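Long-range contact in peroxidase (Cellulomonas bogoriensis 69B4 = DSM 16987, PDB 6QZO), which probably uses heme b to reduce peroxides while oxidising a second substrate, as a DyP-type peroxidase: residues 30-42 with 365-377. Sequence-based numbering, arbitrary orientation.
Sequences VPCHGEHQAGIVT and AVPGGWSAGEYVG
In this DyP-type peroxidase, the loop leading into strand 47-55 of the N-terminal sheet meets the segment leaving strand 356-366 of the C-terminal sheet, with Gln37 and the His33-Trp370 ring pair carrying the side-chain contact. Gln37 runs extended beyond CG and gives NE2 to Pro367 O (3.0 Å, N-H...O 167°); the acceptor lies near its amide plane, although the donor sits above the carbonyl plane. Its OE1 accepts from Val103 N, so the buried amide links the residue just past strand 356-366 to strand 100-105 of the other sheet, across the two ferredoxin-like halves of the DyP fold. A leucine here would probably leave both Pro367 O and Val103 N without their mate. Val376 CG2 packs against the same amide, 3.7 Å from Gln37 OE1. Backbone hydrogen bonds from Gly34 N to Trp370 O (3.2 Å) and from Gly369 N to Glu35 O (3.0 Å) join the two segments; at Gly369 a CB would clash with Gly34 O. With CG anti to the carbonyl carbon (chi1 -61°), the His33 ring turns its edge to the Trp370 face in an offset edge-to-face pair, planes 88° apart, His33 CD2 3.5 Å from Trp370 NE1. Cys32 SG lies over the centre of one His33 ring face. His33 NE2 and Trp370 NE1 converge on Glu76 OE2 of helix 61-78.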
# COMPACT_ATOMS: atom_id res chain seq x y z
N VAL A 30 -1.77 2.62 -21.32
CA VAL A 30 -3.00 1.86 -21.70
C VAL A 30 -4.01 2.86 -22.25
O VAL A 30 -4.40 3.77 -21.51
CB VAL A 30 -3.60 1.08 -20.53
CG1 VAL A 30 -4.98 0.52 -20.88
CG2 VAL A 30 -2.65 -0.01 -20.03
N PRO A 31 -4.47 2.72 -23.52
CA PRO A 31 -5.38 3.69 -24.11
C PRO A 31 -6.67 3.75 -23.27
O PRO A 31 -7.18 2.70 -22.88
CB PRO A 31 -5.66 3.17 -25.53
CG PRO A 31 -4.45 2.28 -25.81
CD PRO A 31 -4.11 1.65 -24.47
N CYS A 32 -7.12 4.97 -22.97
CA CYS A 32 -8.36 5.21 -22.19
C CYS A 32 -9.59 5.28 -23.13
O CYS A 32 -10.71 5.18 -22.61
CB CYS A 32 -8.21 6.50 -21.38
SG CYS A 32 -8.02 7.98 -22.41
N HIS A 33 -9.36 5.41 -24.44
CA HIS A 33 -10.41 5.45 -25.49
C HIS A 33 -10.65 4.06 -26.09
O HIS A 33 -9.66 3.33 -26.34
CB HIS A 33 -10.04 6.43 -26.61
CG HIS A 33 -9.90 7.83 -26.14
ND1 HIS A 33 -8.75 8.56 -26.35
CD2 HIS A 33 -10.73 8.62 -25.44
CE1 HIS A 33 -8.88 9.75 -25.82
NE2 HIS A 33 -10.09 9.82 -25.25
N GLY A 34 -11.91 3.74 -26.33
CA GLY A 34 -12.32 2.54 -27.09
C GLY A 34 -13.82 2.32 -26.97
O GLY A 34 -14.49 3.15 -26.33
N GLU A 35 -14.32 1.24 -27.58
CA GLU A 35 -15.69 0.69 -27.41
C GLU A 35 -16.00 0.60 -25.90
O GLU A 35 -17.14 0.94 -25.52
CB GLU A 35 -15.79 -0.68 -28.12
CG GLU A 35 -17.20 -1.24 -28.18
CD GLU A 35 -17.42 -2.40 -29.14
OE1 GLU A 35 -16.43 -2.97 -29.62
OE2 GLU A 35 -18.58 -2.83 -29.30
N HIS A 36 -15.04 0.19 -25.08
CA HIS A 36 -15.23 -0.00 -23.61
C HIS A 36 -14.27 0.88 -22.82
O HIS A 36 -13.24 1.29 -23.39
CB HIS A 36 -15.03 -1.47 -23.24
CG HIS A 36 -15.62 -2.45 -24.21
ND1 HIS A 36 -16.98 -2.69 -24.28
CD2 HIS A 36 -15.04 -3.26 -25.12
CE1 HIS A 36 -17.21 -3.62 -25.19
NE2 HIS A 36 -16.03 -3.98 -25.73
N GLN A 37 -14.58 1.14 -21.56
CA GLN A 37 -13.62 1.75 -20.59
C GLN A 37 -12.47 0.77 -20.38
O GLN A 37 -12.71 -0.44 -20.41
CB GLN A 37 -14.29 2.06 -19.25
CG GLN A 37 -15.28 3.22 -19.30
CD GLN A 37 -15.66 3.73 -17.93
OE1 GLN A 37 -14.87 4.41 -17.27
NE2 GLN A 37 -16.86 3.40 -17.50
N ALA A 38 -11.25 1.26 -20.21
CA ALA A 38 -10.08 0.44 -19.84
C ALA A 38 -10.22 0.09 -18.35
O ALA A 38 -11.07 0.71 -17.68
CB ALA A 38 -8.81 1.20 -20.12
N GLY A 39 -9.43 -0.88 -17.87
CA GLY A 39 -9.38 -1.23 -16.44
C GLY A 39 -10.34 -2.34 -16.10
O GLY A 39 -10.53 -2.59 -14.90
N ILE A 40 -10.90 -2.99 -17.12
CA ILE A 40 -11.87 -4.12 -16.97
C ILE A 40 -11.26 -5.37 -17.60
O ILE A 40 -10.98 -6.32 -16.82
CB ILE A 40 -13.24 -3.74 -17.56
CG1 ILE A 40 -13.79 -2.48 -16.87
CG2 ILE A 40 -14.22 -4.89 -17.44
CD1 ILE A 40 -14.90 -1.79 -17.64
N VAL A 41 -11.03 -5.37 -18.91
CA VAL A 41 -10.37 -6.52 -19.61
C VAL A 41 -8.87 -6.24 -19.71
O VAL A 41 -8.12 -7.19 -20.01
CB VAL A 41 -11.02 -6.82 -20.97
CG1 VAL A 41 -10.18 -7.69 -21.88
CG2 VAL A 41 -12.38 -7.47 -20.71
N THR A 42 -8.45 -5.01 -19.45
CA THR A 42 -7.01 -4.65 -19.32
C THR A 42 -6.37 -5.63 -18.33
O THR A 42 -6.88 -5.78 -17.21
CB THR A 42 -6.83 -3.21 -18.82
OG1 THR A 42 -7.70 -2.39 -19.62
CG2 THR A 42 -5.39 -2.74 -18.90
N ALA A 365 -23.18 0.82 -12.05
CA ALA A 365 -23.36 0.72 -13.51
C ALA A 365 -22.17 1.41 -14.16
O ALA A 365 -21.85 2.54 -13.76
CB ALA A 365 -24.66 1.36 -13.90
N VAL A 366 -21.54 0.75 -15.11
CA VAL A 366 -20.28 1.21 -15.75
C VAL A 366 -20.62 1.63 -17.18
O VAL A 366 -20.95 0.78 -18.01
CB VAL A 366 -19.22 0.10 -15.68
CG1 VAL A 366 -17.94 0.49 -16.40
CG2 VAL A 366 -18.93 -0.27 -14.23
N PRO A 367 -20.56 2.94 -17.50
CA PRO A 367 -20.76 3.38 -18.87
C PRO A 367 -19.81 2.66 -19.83
O PRO A 367 -18.78 2.12 -19.38
CB PRO A 367 -20.42 4.88 -18.86
CG PRO A 367 -20.56 5.29 -17.42
CD PRO A 367 -20.29 4.05 -16.59
N GLY A 368 -20.17 2.69 -21.11
CA GLY A 368 -19.31 2.24 -22.21
C GLY A 368 -18.13 3.17 -22.32
O GLY A 368 -18.07 4.13 -21.55
N GLY A 369 -17.22 2.89 -23.25
CA GLY A 369 -16.06 3.74 -23.54
C GLY A 369 -16.46 4.99 -24.30
O GLY A 369 -17.69 5.23 -24.50
N TRP A 370 -15.45 5.76 -24.71
CA TRP A 370 -15.61 7.05 -25.42
C TRP A 370 -14.36 7.29 -26.27
O TRP A 370 -13.35 6.58 -26.06
CB TRP A 370 -15.87 8.18 -24.41
CG TRP A 370 -14.67 8.72 -23.70
CD1 TRP A 370 -13.97 9.85 -24.04
CD2 TRP A 370 -14.08 8.23 -22.49
NE1 TRP A 370 -12.95 10.06 -23.14
CE2 TRP A 370 -13.00 9.09 -22.17
CE3 TRP A 370 -14.33 7.13 -21.65
CZ2 TRP A 370 -12.17 8.87 -21.07
CZ3 TRP A 370 -13.52 6.93 -20.56
CH2 TRP A 370 -12.45 7.79 -20.28
N SER A 371 -14.49 8.21 -27.23
CA SER A 371 -13.44 8.61 -28.21
C SER A 371 -13.06 10.06 -27.98
O SER A 371 -13.82 10.78 -27.30
CB SER A 371 -13.93 8.42 -29.62
OG SER A 371 -14.17 7.05 -29.87
N ALA A 372 -11.93 10.47 -28.55
CA ALA A 372 -11.41 11.85 -28.48
C ALA A 372 -12.58 12.81 -28.71
O ALA A 372 -13.22 12.68 -29.75
CB ALA A 372 -10.32 12.03 -29.51
N GLY A 373 -12.87 13.70 -27.75
CA GLY A 373 -13.92 14.73 -27.87
C GLY A 373 -15.24 14.36 -27.21
O GLY A 373 -16.10 15.23 -27.11
N GLU A 374 -15.39 13.12 -26.75
CA GLU A 374 -16.54 12.68 -25.93
C GLU A 374 -16.14 12.76 -24.46
O GLU A 374 -15.00 13.14 -24.18
CB GLU A 374 -16.99 11.29 -26.39
CG GLU A 374 -17.43 11.23 -27.85
CD GLU A 374 -17.80 9.85 -28.37
OE1 GLU A 374 -17.58 8.85 -27.66
OE2 GLU A 374 -18.41 9.78 -29.47
N TYR A 375 -17.06 12.43 -23.55
CA TYR A 375 -16.79 12.33 -22.09
C TYR A 375 -17.51 11.11 -21.51
O TYR A 375 -18.56 10.68 -22.04
CB TYR A 375 -17.13 13.64 -21.38
CG TYR A 375 -18.60 13.94 -21.25
CD1 TYR A 375 -19.33 13.50 -20.17
CD2 TYR A 375 -19.25 14.72 -22.20
CE1 TYR A 375 -20.67 13.81 -20.02
CE2 TYR A 375 -20.59 15.04 -22.07
CZ TYR A 375 -21.30 14.58 -20.98
OH TYR A 375 -22.62 14.88 -20.85
N VAL A 376 -16.94 10.52 -20.46
CA VAL A 376 -17.43 9.26 -19.86
C VAL A 376 -18.84 9.52 -19.31
O VAL A 376 -19.03 10.50 -18.57
CB VAL A 376 -16.46 8.72 -18.79
CG1 VAL A 376 -16.37 9.66 -17.59
CG2 VAL A 376 -16.85 7.32 -18.36
N GLY A 377 -19.80 8.68 -19.71
CA GLY A 377 -21.19 8.70 -19.20
C GLY A 377 -22.05 9.67 -19.99
O GLY A 377 -23.21 9.89 -19.61